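Thiamine-monophosphate kinase (Aquifex aeolicus, PDB 1VQV) catalyses the ATP-dependent phosphorylation of thiamine monophosphate to thiamine diphosphate, the active form of vitamin B1, and works as a homodimer. Local coordinates at residues B[72-77]-B[203-208]; B[195-200]-B[277-282]; B[61-66]-B[260-265]. All coordinates share one frame; numbering follows the deposited sequence.

Overall arrangement
All three contacts join the N-terminal, PurM-like part of the chain, or helix 195-201, to the larger mixed sheet of the C-terminal half or to the loops leading into its strands. Interactions 1 and 3 share helix 57-73, whose C-terminal end meets strand 204-208 and whose earlier turns meet the loop leading into strand 263-268. Their centres are about 12 Å apart, and Ala74 CB packs on Leu264 CD2 at 3.4 Å. Helix 195-201 of interaction 2 leads into strand 204-208; interactions 1 and 2 have centres about 10 Å apart. Two acidic groups, magnesium-binding Asp207 (interaction 1) and substrate-binding Glu260 (interaction 3), approach closely, the exact gap uncertain; interaction 2 lies away from the substrate, ATP and magnesium sites.

Interaction 1: residues B[72-77]-B[203-208]; sequences VIANGG and NASMDI
A Schellman motif closing helix 57-73 places Ala74 against strand 204-208, an outermost strand of the C-terminal sheet within this chain, where it meets Ser205, Met206 and Asp207. Gly76 is the C-prime residue, with positive phi; its N bonds to Ile73 O at 3.0 Å, while Gly77 N reaches back to Val72 O at 3.1 Å. The turn thereby presents both the methyl and the carbonyl of Ala74 to the strand. Ala74 CB points at the strand backbone, 3.4 Å from Asp207 N and 3.6 Å from Met206 C, and beside the side chain of Asp207, whose CB is 3.9 Å from Ala74 CB. Two residues back along the strand, Ser205 turns its hydroxyl to the helix end: with OG trans to the backbone N (chi1 -171°), it donates to Ala74 O over 2.8 Å. The C=O...OG angle is 136° and the donor is tilted 20° from the carbonyl plane. Met206 takes part through its backbone, because its side chain leaves on the far side to pack on Leu219 and Asp215 of helix 212-222. Leu264 of the neighbouring strand adds to the packing round the alanine methyl. Asp207, a magnesium ligand, is thus set on a strand that the N-terminal part of the chain touches directly, with its carboxylate near that of Glu260, a like charge whose placement is less sure. The chemistry is a small apolar contact beside one polar clasp: the serine hydroxyl gives a buried helix-end carbonyl a partner across the junction, and the methyl rests on the backbone of the metal ligand itself and of Met206 before it.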
ATOM      1  N   VAL B  72      -7.031  -3.205 -12.205  1.00 49.73           N
ATOM      2  CA  VAL B  72      -6.002  -3.756 -13.074  1.00 49.02           C
ATOM      3  C   VAL B  72      -6.697  -4.308 -14.313  1.00 49.00           C
ATOM      4  O   VAL B  72      -6.241  -4.121 -15.434  1.00 49.35           O
ATOM      5  CB  VAL B  72      -5.247  -4.933 -12.409  1.00 47.39           C
ATOM      6  CG1 VAL B  72      -4.285  -5.561 -13.408  1.00 47.26           C
ATOM      7  CG2 VAL B  72      -4.495  -4.454 -11.174  1.00 47.80           C
ATOM      8  N   ILE B  73      -7.811  -4.992 -14.091  1.00 50.08           N
ATOM      9  CA  ILE B  73      -8.580  -5.600 -15.164  1.00 50.44           C
ATOM     10  C   ILE B  73      -9.135  -4.578 -16.150  1.00 50.79           C
ATOM     11  O   ILE B  73      -9.080  -4.779 -17.357  1.00 48.45           O
ATOM     12  CB  ILE B  73      -9.709  -6.508 -14.542  1.00 50.17           C
ATOM     13  CG1 ILE B  73      -9.398  -7.956 -14.870  1.00 49.96           C
ATOM     14  CG2 ILE B  73     -11.104  -6.122 -15.025  1.00 48.89           C
ATOM     15  CD1 ILE B  73      -7.964  -8.318 -14.568  1.00 51.17           C
ATOM     16  N   ALA B  74      -9.647  -3.470 -15.624  1.00 52.33           N
ATOM     17  CA  ALA B  74     -10.221  -2.409 -16.446  1.00 53.06           C
ATOM     18  C   ALA B  74      -9.206  -1.737 -17.354  1.00 52.38           C
ATOM     19  O   ALA B  74      -9.584  -1.003 -18.259  1.00 53.63           O
ATOM     20  CB  ALA B  74     -10.889  -1.365 -15.555  1.00 52.37           C
ATOM     21  N   ASN B  75      -7.923  -1.983 -17.110  1.00 53.41           N
ATOM     22  CA  ASN B  75      -6.872  -1.392 -17.929  1.00 54.55           C
ATOM     23  C   ASN B  75      -6.203  -2.428 -18.850  1.00 54.00           C
ATOM     24  O   ASN B  75      -5.180  -2.160 -19.481  1.00 57.49           O
ATOM     25  CB  ASN B  75      -5.836  -0.678 -17.037  1.00 54.31           C
ATOM     26  CG  ASN B  75      -6.380   0.617 -16.418  1.00 53.54           C
ATOM     27  OD1 ASN B  75      -6.833   1.516 -17.125  1.00 53.75           O
ATOM     28  ND2 ASN B  75      -6.330   0.712 -15.100  1.00 53.97           N
ATOM     29  N   GLY B  76      -6.798  -3.608 -18.931  1.00 51.74           N
ATOM     30  CA  GLY B  76      -6.279  -4.646 -19.797  1.00 52.25           C
ATOM     31  C   GLY B  76      -5.080  -5.373 -19.244  1.00 53.81           C
ATOM     32  O   GLY B  76      -4.275  -5.927 -19.996  1.00 54.95           O
ATOM     33  N   GLY B  77      -4.960  -5.384 -17.923  1.00 54.35           N
ATOM     34  CA  GLY B  77      -3.833  -6.051 -17.310  1.00 53.11           C
ATOM     35  C   GLY B  77      -4.251  -7.211 -16.446  1.00 53.09           C
ATOM     36  O   GLY B  77      -5.416  -7.332 -16.094  1.00 53.98           O
ATOM     37  N   ASN B 203     -10.937   1.061 -26.792  1.00 50.08           N
ATOM     38  CA  ASN B 203     -10.175   2.268 -27.088  1.00 51.18           C
ATOM     39  C   ASN B 203     -10.191   3.068 -25.809  1.00 52.03           C
ATOM     40  O   ASN B 203      -9.258   3.796 -25.513  1.00 54.10           O
ATOM     41  CB  ASN B 203     -10.825   3.117 -28.169  1.00 50.73           C
ATOM     42  CG  ASN B 203     -10.998   2.387 -29.449  1.00 48.76           C
ATOM     43  OD1 ASN B 203     -10.082   1.724 -29.933  1.00 49.13           O
ATOM     44  ND2 ASN B 203     -12.183   2.504 -30.022  1.00 48.78           N
ATOM     45  N   ALA B 204     -11.285   2.942 -25.070  1.00 51.97           N
ATOM     46  CA  ALA B 204     -11.441   3.610 -23.787  1.00 52.85           C
ATOM     47  C   ALA B 204     -11.989   2.541 -22.823  1.00 54.63           C
ATOM     48  O   ALA B 204     -12.847   1.747 -23.213  1.00 55.28           O
ATOM     49  CB  ALA B 204     -12.420   4.789 -23.911  1.00 51.73           C
ATOM     50  N   SER B 205     -11.477   2.488 -21.589  1.00 55.83           N
ATOM     51  CA  SER B 205     -11.952   1.518 -20.588  1.00 56.80           C
ATOM     52  C   SER B 205     -11.745   2.025 -19.165  1.00 58.75           C
ATOM     53  O   SER B 205     -10.910   2.889 -18.921  1.00 61.13           O
ATOM     54  CB  SER B 205     -11.245   0.163 -20.736  1.00 57.57           C
ATOM     55  OG  SER B 205     -11.847  -0.827 -19.906  1.00 56.28           O
HETATM   56  N   MSE B 206     -12.504   1.471 -18.226  1.00 60.61           N
HETATM   57  CA  MSE B 206     -12.411   1.865 -16.823  1.00 61.50           C
HETATM   58  C   MSE B 206     -13.465   1.168 -15.970  1.00 61.13           C
HETATM   59  O   MSE B 206     -14.556   0.838 -16.438  1.00 60.28           O
HETATM   60  CB  MSE B 206     -12.613   3.364 -16.671  1.00 63.77           C
HETATM   61  CG  MSE B 206     -14.063   3.758 -16.535  1.00 69.13           C
HETATM   62 SE   MSE B 206     -14.276   5.691 -16.321  1.00 77.56          SE
HETATM   63  CE  MSE B 206     -14.482   6.140 -18.200  1.00 76.67           C
ATOM     64  N   ASP B 207     -13.139   0.972 -14.700  1.00 59.99           N
ATOM     65  CA  ASP B 207     -14.059   0.341 -13.774  1.00 57.37           C
ATOM     66  C   ASP B 207     -15.061   1.365 -13.234  1.00 56.03           C
ATOM     67  O   ASP B 207     -14.694   2.482 -12.874  1.00 54.35           O
ATOM     68  CB  ASP B 207     -13.270  -0.305 -12.630  1.00 58.76           C
ATOM     69  CG  ASP B 207     -14.167  -0.908 -11.572  1.00 60.03           C
ATOM     70  OD1 ASP B 207     -14.802  -0.131 -10.817  1.00 59.29           O
ATOM     71  OD2 ASP B 207     -14.236  -2.156 -11.500  1.00 61.73           O
ATOM     72  N   ILE B 208     -16.336   0.992 -13.229  1.00 53.96           N
ATOM     73  CA  ILE B 208     -17.366   1.871 -12.712  1.00 53.65           C
ATOM     74  C   ILE B 208     -17.253   1.776 -11.192  1.00 55.55           C
ATOM     75  O   ILE B 208     -17.628   0.774 -10.577  1.00 55.03           O
ATOM     76  CB  ILE B 208     -18.754   1.427 -13.186  1.00 52.91           C
ATOM     77  CG1 ILE B 208     -18.781   1.435 -14.723  1.00 51.72           C
ATOM     78  CG2 ILE B 208     -19.829   2.353 -12.603  1.00 50.76           C
ATOM     79  CD1 ILE B 208     -20.060   0.899 -15.325  1.00 49.83           C
TER

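Interaction 2: residues B[195-200]-B[277-282]; sequences VKHIQK and LDMTEI
His197 sends its ring out from helix 195-201 with CG swung beside the carbonyl carbon (chi1 -174°), and Met279 answers from the other direction, its chain bent at the last torsion (chi3 -46°) to lay the methyl on that ring. Met279 CE sits over the middle of one imidazole face, 3.9 Å from the ring centroid and 11° off the normal, a CH-pi contact. The selenium of this selenomethionine is set more obliquely, SE lying 3.9 Å from His197 NE2. Leu277, in the loop ahead of strand 280-286, adds a second apolar touch nearer the helix: its CD1 is 3.8 Å from His197 CB. Met279 also packs on Phe152 and Phe266, so the histidine is one link between helix and sheet, beside Ile198 on Leu264 and Phe266. The polar end of the ring has its partner outside these segments, as His197 NE2 hydrogen-bonds to His268 NE2. Replacing His197 by an alanine is likely to leave the Met279 methyl without its aromatic platform and His268 without its imidazole mate. One nitrogen of the pair must accept, so at least one ring is probably neutral, while the methyl on the His197 face adds a dispersion contact that needs no particular charge.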
ATOM      1  N   VAL B 195     -10.497  -9.477 -19.665  1.00 51.47           N
ATOM      2  CA  VAL B 195      -9.156  -9.016 -19.955  1.00 54.76           C
ATOM      3  C   VAL B 195      -8.824  -9.112 -21.428  1.00 53.54           C
ATOM      4  O   VAL B 195      -8.491  -8.099 -22.039  1.00 52.32           O
ATOM      5  CB  VAL B 195      -8.096  -9.746 -19.075  1.00 57.08           C
ATOM      6  CG1 VAL B 195      -6.736  -9.768 -19.758  1.00 57.55           C
ATOM      7  CG2 VAL B 195      -7.958  -9.000 -17.745  1.00 57.18           C
ATOM      8  N   LYS B 196      -8.936 -10.305 -22.006  1.00 52.89           N
ATOM      9  CA  LYS B 196      -8.644 -10.492 -23.429  1.00 51.81           C
ATOM     10  C   LYS B 196      -9.399  -9.499 -24.315  1.00 50.11           C
ATOM     11  O   LYS B 196      -8.825  -8.884 -25.213  1.00 48.79           O
ATOM     12  CB  LYS B 196      -9.005 -11.912 -23.843  1.00 52.89           C
ATOM     13  CG  LYS B 196      -8.321 -12.971 -23.016  1.00 56.30           C
ATOM     14  CD  LYS B 196      -6.810 -12.905 -23.184  1.00 59.70           C
ATOM     15  CE  LYS B 196      -6.156 -14.147 -22.610  1.00 60.33           C
ATOM     16  NZ  LYS B 196      -6.697 -15.362 -23.269  1.00 59.30           N
ATOM     17  N   HIS B 197     -10.690  -9.341 -24.054  1.00 49.99           N
ATOM     18  CA  HIS B 197     -11.491  -8.435 -24.851  1.00 49.96           C
ATOM     19  C   HIS B 197     -11.043  -6.992 -24.730  1.00 50.15           C
ATOM     20  O   HIS B 197     -10.934  -6.294 -25.726  1.00 49.91           O
ATOM     21  CB  HIS B 197     -12.972  -8.527 -24.471  1.00 48.33           C
ATOM     22  CG  HIS B 197     -13.859  -7.715 -25.361  1.00 47.01           C
ATOM     23  ND1 HIS B 197     -14.237  -8.139 -26.616  1.00 44.10           N
ATOM     24  CD2 HIS B 197     -14.368  -6.468 -25.212  1.00 45.35           C
ATOM     25  CE1 HIS B 197     -14.940  -7.188 -27.203  1.00 45.76           C
ATOM     26  NE2 HIS B 197     -15.034  -6.165 -26.372  1.00 46.41           N
ATOM     27  N   ILE B 198     -10.788  -6.547 -23.506  1.00 51.90           N
ATOM     28  CA  ILE B 198     -10.378  -5.161 -23.275  1.00 54.11           C
ATOM     29  C   ILE B 198      -8.957  -4.845 -23.748  1.00 55.29           C
ATOM     30  O   ILE B 198      -8.705  -3.757 -24.275  1.00 55.92           O
ATOM     31  CB  ILE B 198     -10.492  -4.802 -21.784  1.00 53.60           C
ATOM     32  CG1 ILE B 198     -11.946  -4.967 -21.323  1.00 52.26           C
ATOM     33  CG2 ILE B 198     -10.007  -3.388 -21.554  1.00 51.97           C
ATOM     34  CD1 ILE B 198     -12.936  -4.044 -22.003  1.00 53.37           C
ATOM     35  N   GLN B 199      -8.047  -5.798 -23.545  1.00 56.49           N
ATOM     36  CA  GLN B 199      -6.647  -5.658 -23.937  1.00 59.25           C
ATOM     37  C   GLN B 199      -6.528  -5.827 -25.446  1.00 59.02           C
ATOM     38  O   GLN B 199      -5.422  -5.944 -25.976  1.00 61.98           O
ATOM     39  CB  GLN B 199      -5.758  -6.732 -23.249  1.00 61.04           C
ATOM     40  CG  GLN B 199      -5.760  -8.139 -23.927  1.00 64.20           C
ATOM     41  CD  GLN B 199      -4.811  -9.192 -23.282  1.00 67.66           C
ATOM     42  OE1 GLN B 199      -4.918  -9.523 -22.092  1.00 67.27           O
ATOM     43  NE2 GLN B 199      -3.898  -9.732 -24.088  1.00 66.93           N
ATOM     44  N   LYS B 200      -7.659  -5.826 -26.142  1.00 57.58           N
ATOM     45  CA  LYS B 200      -7.647  -6.047 -27.582  1.00 56.70           C
ATOM     46  C   LYS B 200      -8.619  -5.220 -28.400  1.00 55.77           C
ATOM     47  O   LYS B 200      -8.378  -4.975 -29.579  1.00 56.98           O
ATOM     48  CB  LYS B 200      -7.914  -7.527 -27.852  1.00 57.92           C
ATOM     49  CG  LYS B 200      -8.120  -7.911 -29.306  1.00 59.71           C
ATOM     50  CD  LYS B 200      -6.826  -8.379 -29.964  1.00 60.66           C
ATOM     51  CE  LYS B 200      -7.137  -9.176 -31.222  1.00 60.98           C
ATOM     52  NZ  LYS B 200      -8.098 -10.264 -30.892  1.00 61.52           N
ATOM     53  N   LEU B 277     -19.448 -12.888 -23.835  1.00 54.16           N
ATOM     54  CA  LEU B 277     -19.564 -11.942 -22.721  1.00 53.33           C
ATOM     55  C   LEU B 277     -20.894 -11.196 -22.663  1.00 53.44           C
ATOM     56  O   LEU B 277     -21.405 -10.748 -23.692  1.00 52.99           O
ATOM     57  CB  LEU B 277     -18.423 -10.926 -22.781  1.00 52.71           C
ATOM     58  CG  LEU B 277     -17.007 -11.502 -22.839  1.00 51.30           C
ATOM     59  CD1 LEU B 277     -15.998 -10.375 -22.985  1.00 50.75           C
ATOM     60  CD2 LEU B 277     -16.740 -12.307 -21.580  1.00 51.91           C
ATOM     61  N   ASP B 278     -21.429 -11.052 -21.444  1.00 53.43           N
ATOM     62  CA  ASP B 278     -22.706 -10.364 -21.187  1.00 52.79           C
ATOM     63  C   ASP B 278     -22.629  -8.854 -21.363  1.00 53.53           C
ATOM     64  O   ASP B 278     -23.208  -8.063 -20.610  1.00 55.41           O
ATOM     65  CB  ASP B 278     -23.235 -10.700 -19.783  1.00 52.33           C
ATOM     66  CG  ASP B 278     -22.353 -10.166 -18.659  1.00 51.26           C
ATOM     67  OD1 ASP B 278     -22.392 -10.754 -17.571  1.00 51.55           O
ATOM     68  OD2 ASP B 278     -21.639  -9.165 -18.835  1.00 50.41           O
HETATM   69  N   MSE B 279     -21.904  -8.486 -22.402  1.00 54.81           N
HETATM   70  CA  MSE B 279     -21.671  -7.109 -22.821  1.00 56.36           C
HETATM   71  C   MSE B 279     -23.000  -6.423 -23.209  1.00 54.97           C
HETATM   72  O   MSE B 279     -23.874  -7.054 -23.796  1.00 54.84           O
HETATM   73  CB  MSE B 279     -20.738  -7.190 -24.021  1.00 58.33           C
HETATM   74  CG  MSE B 279     -20.010  -5.967 -24.416  1.00 61.91           C
HETATM   75 SE   MSE B 279     -18.876  -6.519 -25.875  1.00 75.08          SE
HETATM   76  CE  MSE B 279     -18.122  -8.169 -25.149  1.00 67.21           C
ATOM     77  N   THR B 280     -23.157  -5.147 -22.872  1.00 54.02           N
ATOM     78  CA  THR B 280     -24.382  -4.408 -23.202  1.00 52.72           C
ATOM     79  C   THR B 280     -24.085  -2.982 -23.675  1.00 54.77           C
ATOM     80  O   THR B 280     -23.496  -2.178 -22.940  1.00 55.30           O
ATOM     81  CB  THR B 280     -25.319  -4.299 -21.988  1.00 52.50           C
ATOM     82  OG1 THR B 280     -25.626  -5.610 -21.499  1.00 54.84           O
ATOM     83  CG2 THR B 280     -26.605  -3.589 -22.368  1.00 52.09           C
ATOM     84  N   GLU B 281     -24.486  -2.661 -24.900  1.00 54.20           N
ATOM     85  CA  GLU B 281     -24.260  -1.320 -25.418  1.00 55.54           C
ATOM     86  C   GLU B 281     -25.320  -0.385 -24.830  1.00 55.00           C
ATOM     87  O   GLU B 281     -26.511  -0.667 -24.883  1.00 53.44           O
ATOM     88  CB  GLU B 281     -24.352  -1.311 -26.941  1.00 58.09           C
ATOM     89  CG  GLU B 281     -24.044   0.050 -27.520  1.00 63.39           C
ATOM     90  CD  GLU B 281     -24.701   0.275 -28.856  1.00 66.31           C
ATOM     91  OE1 GLU B 281     -24.321  -0.406 -29.838  1.00 68.47           O
ATOM     92  OE2 GLU B 281     -25.609   1.138 -28.914  1.00 68.56           O
ATOM     93  N   ILE B 282     -24.887   0.740 -24.287  1.00 55.62           N
ATOM     94  CA  ILE B 282     -25.827   1.653 -23.666  1.00 56.80           C
ATOM     95  C   ILE B 282     -25.909   3.028 -24.318  1.00 58.21           C
ATOM     96  O   ILE B 282     -26.836   3.795 -24.057  1.00 57.27           O
ATOM     97  CB  ILE B 282     -25.489   1.832 -22.173  1.00 55.91           C
ATOM     98  CG1 ILE B 282     -24.105   2.455 -22.026  1.00 54.04           C
ATOM     99  CG2 ILE B 282     -25.520   0.484 -21.470  1.00 54.42           C
ATOM    100  CD1 ILE B 282     -23.866   3.033 -20.660  1.00 53.81           C
TER

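Interaction 3: residues B[61-66]-B[260-265]; sequences GWKAIS and EDYQLL
Lys63 of helix 57-73 and Tyr262, in the loop entering strand 263-268, make the packed part of this contact: the two side chains cross at about a right angle, with Lys63 CE beside the phenol oxygen, modelled 2.9 Å from Tyr262 OH, a shortness not to be read literally at this resolution. The lysine gets there by leaving the helix with CG anti to the backbone N (chi1 -166°) and continuing fully extended. Its ammonium lies near the phenol too, Lys63 NZ being 3.3 Å from Tyr262 OH, but the angle is too poor for a hydrogen bond; NZ instead bonds to His185 O. The tyrosine ring is further packed by Val67 and Ser70 of the same helix and by Pro188. The more solvent-facing side is that of Glu260, a substrate-binding residue that is partly exposed and does not touch the helix segment. Magnesium-binding Asp207 is also near, its side chain about 4 Å from that of Tyr262. Across the two segments the contact thus rests on the methylene end of Lys63 against the phenol, while the buried ammonium is held by a backbone carbonyl and probably lends the neighbouring hydroxyl a positive electrostatic surrounding.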
ATOM      1  N   GLY B  61     -12.130 -10.273   3.169  1.00 44.41           N
ATOM      2  CA  GLY B  61     -10.833 -10.699   2.675  1.00 44.61           C
ATOM      3  C   GLY B  61     -10.857 -10.878   1.173  1.00 45.10           C
ATOM      4  O   GLY B  61      -9.893 -10.566   0.496  1.00 46.72           O
ATOM      5  N   TRP B  62     -11.964 -11.393   0.651  1.00 45.41           N
ATOM      6  CA  TRP B  62     -12.110 -11.589  -0.782  1.00 44.38           C
ATOM      7  C   TRP B  62     -12.207 -10.213  -1.445  1.00 43.65           C
ATOM      8  O   TRP B  62     -11.502  -9.921  -2.395  1.00 44.81           O
ATOM      9  CB  TRP B  62     -13.359 -12.444  -1.072  1.00 43.37           C
ATOM     10  CG  TRP B  62     -13.725 -12.566  -2.539  1.00 45.42           C
ATOM     11  CD1 TRP B  62     -14.381 -11.634  -3.303  1.00 44.83           C
ATOM     12  CD2 TRP B  62     -13.399 -13.646  -3.424  1.00 44.44           C
ATOM     13  NE1 TRP B  62     -14.473 -12.061  -4.598  1.00 45.11           N
ATOM     14  CE2 TRP B  62     -13.880 -13.290  -4.707  1.00 44.28           C
ATOM     15  CE3 TRP B  62     -12.745 -14.875  -3.260  1.00 45.09           C
ATOM     16  CZ2 TRP B  62     -13.728 -14.120  -5.824  1.00 43.47           C
ATOM     17  CZ3 TRP B  62     -12.593 -15.697  -4.367  1.00 47.73           C
ATOM     18  CH2 TRP B  62     -13.084 -15.311  -5.641  1.00 47.04           C
ATOM     19  N   LYS B  63     -13.063  -9.354  -0.916  1.00 43.52           N
ATOM     20  CA  LYS B  63     -13.223  -8.023  -1.467  1.00 42.53           C
ATOM     21  C   LYS B  63     -11.902  -7.246  -1.513  1.00 42.88           C
ATOM     22  O   LYS B  63     -11.627  -6.561  -2.488  1.00 43.54           O
ATOM     23  CB  LYS B  63     -14.260  -7.255  -0.651  1.00 39.06           C
ATOM     24  CG  LYS B  63     -14.764  -6.002  -1.306  1.00 38.21           C
ATOM     25  CD  LYS B  63     -16.092  -5.600  -0.717  1.00 39.62           C
ATOM     26  CE  LYS B  63     -16.605  -4.322  -1.345  1.00 39.99           C
ATOM     27  NZ  LYS B  63     -17.917  -3.905  -0.776  1.00 41.00           N
ATOM     28  N   ALA B  64     -11.081  -7.362  -0.473  1.00 43.79           N
ATOM     29  CA  ALA B  64      -9.812  -6.639  -0.432  1.00 43.32           C
ATOM     30  C   ALA B  64      -8.982  -6.896  -1.685  1.00 43.52           C
ATOM     31  O   ALA B  64      -8.345  -5.988  -2.218  1.00 43.47           O
ATOM     32  CB  ALA B  64      -9.028  -7.026   0.808  1.00 41.81           C
ATOM     33  N   ILE B  65      -8.989  -8.135  -2.153  1.00 43.43           N
ATOM     34  CA  ILE B  65      -8.259  -8.503  -3.354  1.00 43.74           C
ATOM     35  C   ILE B  65      -9.044  -8.146  -4.625  1.00 45.69           C
ATOM     36  O   ILE B  65      -8.485  -7.648  -5.595  1.00 45.39           O
ATOM     37  CB  ILE B  65      -7.946 -10.011  -3.350  1.00 41.60           C
ATOM     38  CG1 ILE B  65      -6.929 -10.316  -2.247  1.00 39.57           C
ATOM     39  CG2 ILE B  65      -7.449 -10.458  -4.729  1.00 40.86           C
ATOM     40  CD1 ILE B  65      -5.591  -9.647  -2.414  1.00 34.21           C
ATOM     41  N   SER B  66     -10.348  -8.383  -4.606  1.00 46.67           N
ATOM     42  CA  SER B  66     -11.181  -8.094  -5.762  1.00 48.25           C
ATOM     43  C   SER B  66     -11.258  -6.636  -6.193  1.00 47.92           C
ATOM     44  O   SER B  66     -11.312  -6.363  -7.382  1.00 48.04           O
ATOM     45  CB  SER B  66     -12.598  -8.632  -5.547  1.00 49.91           C
ATOM     46  OG  SER B  66     -12.642 -10.032  -5.776  1.00 51.83           O
ATOM     47  N   GLU B 260     -20.113   2.432  -6.822  1.00 61.88           N
ATOM     48  CA  GLU B 260     -19.268   1.310  -7.216  1.00 60.27           C
ATOM     49  C   GLU B 260     -20.009   0.009  -7.484  1.00 59.23           C
ATOM     50  O   GLU B 260     -20.698  -0.506  -6.611  1.00 59.47           O
ATOM     51  CB  GLU B 260     -18.201   1.081  -6.152  1.00 61.40           C
ATOM     52  CG  GLU B 260     -17.405  -0.201  -6.307  1.00 64.84           C
ATOM     53  CD  GLU B 260     -16.319  -0.125  -7.368  1.00 65.85           C
ATOM     54  OE1 GLU B 260     -15.333   0.613  -7.160  1.00 65.56           O
ATOM     55  OE2 GLU B 260     -16.460  -0.805  -8.411  1.00 66.67           O
ATOM     56  N   ASP B 261     -19.841  -0.517  -8.700  1.00 57.67           N
ATOM     57  CA  ASP B 261     -20.467  -1.768  -9.129  1.00 55.31           C
ATOM     58  C   ASP B 261     -19.466  -2.813  -9.574  1.00 53.15           C
ATOM     59  O   ASP B 261     -19.818  -3.958  -9.810  1.00 54.24           O
ATOM     60  CB  ASP B 261     -21.426  -1.520 -10.288  1.00 55.82           C
ATOM     61  CG  ASP B 261     -22.838  -1.301  -9.832  1.00 57.89           C
ATOM     62  OD1 ASP B 261     -23.380  -2.216  -9.176  1.00 58.62           O
ATOM     63  OD2 ASP B 261     -23.396  -0.218 -10.131  1.00 58.60           O
ATOM     64  N   TYR B 262     -18.218  -2.407  -9.704  1.00 52.51           N
ATOM     65  CA  TYR B 262     -17.152  -3.296 -10.142  1.00 53.01           C
ATOM     66  C   TYR B 262     -17.414  -3.860 -11.534  1.00 50.46           C
ATOM     67  O   TYR B 262     -17.053  -4.996 -11.833  1.00 49.24           O
ATOM     68  CB  TYR B 262     -16.963  -4.439  -9.150  1.00 55.58           C
ATOM     69  CG  TYR B 262     -17.007  -4.002  -7.712  1.00 59.44           C
ATOM     70  CD1 TYR B 262     -18.133  -4.255  -6.932  1.00 61.19           C
ATOM     71  CD2 TYR B 262     -15.933  -3.323  -7.132  1.00 59.66           C
ATOM     72  CE1 TYR B 262     -18.200  -3.843  -5.609  1.00 62.60           C
ATOM     73  CE2 TYR B 262     -15.983  -2.902  -5.811  1.00 62.10           C
ATOM     74  CZ  TYR B 262     -17.123  -3.166  -5.053  1.00 63.91           C
ATOM     75  OH  TYR B 262     -17.200  -2.732  -3.746  1.00 64.84           O
ATOM     76  N   GLN B 263     -18.061  -3.059 -12.373  1.00 49.12           N
ATOM     77  CA  GLN B 263     -18.323  -3.452 -13.749  1.00 49.02           C
ATOM     78  C   GLN B 263     -17.492  -2.550 -14.653  1.00 49.44           C
ATOM     79  O   GLN B 263     -17.069  -1.467 -14.254  1.00 50.26           O
ATOM     80  CB  GLN B 263     -19.811  -3.327 -14.089  1.00 47.92           C
ATOM     81  CG  GLN B 263     -20.708  -4.357 -13.412  1.00 47.00           C
ATOM     82  CD  GLN B 263     -20.322  -5.801 -13.726  1.00 47.82           C
ATOM     83  OE1 GLN B 263     -19.281  -6.069 -14.316  1.00 50.07           O
ATOM     84  NE2 GLN B 263     -21.161  -6.732 -13.315  1.00 48.15           N
ATOM     85  N   LEU B 264     -17.250  -3.003 -15.873  1.00 49.27           N
ATOM     86  CA  LEU B 264     -16.457  -2.238 -16.822  1.00 49.33           C
ATOM     87  C   LEU B 264     -17.263  -1.277 -17.681  1.00 49.84           C
ATOM     88  O   LEU B 264     -18.398  -1.561 -18.047  1.00 50.72           O
ATOM     89  CB  LEU B 264     -15.708  -3.189 -17.744  1.00 49.57           C
ATOM     90  CG  LEU B 264     -14.711  -4.108 -17.061  1.00 51.18           C
ATOM     91  CD1 LEU B 264     -14.245  -5.157 -18.031  1.00 51.26           C
ATOM     92  CD2 LEU B 264     -13.535  -3.277 -16.540  1.00 53.75           C
ATOM     93  N   LEU B 265     -16.664  -0.129 -17.988  1.00 49.85           N
ATOM     94  CA  LEU B 265     -17.277   0.868 -18.860  1.00 49.38           C
ATOM     95  C   LEU B 265     -16.194   1.094 -19.904  1.00 50.37           C
ATOM     96  O   LEU B 265     -15.167   1.697 -19.609  1.00 49.98           O
ATOM     97  CB  LEU B 265     -17.565   2.163 -18.114  1.00 47.78           C
ATOM     98  CG  LEU B 265     -18.047   3.323 -18.983  1.00 45.48           C
ATOM     99  CD1 LEU B 265     -19.334   2.968 -19.677  1.00 45.90           C
ATOM    100  CD2 LEU B 265     -18.244   4.548 -18.120  1.00 45.90           C
TER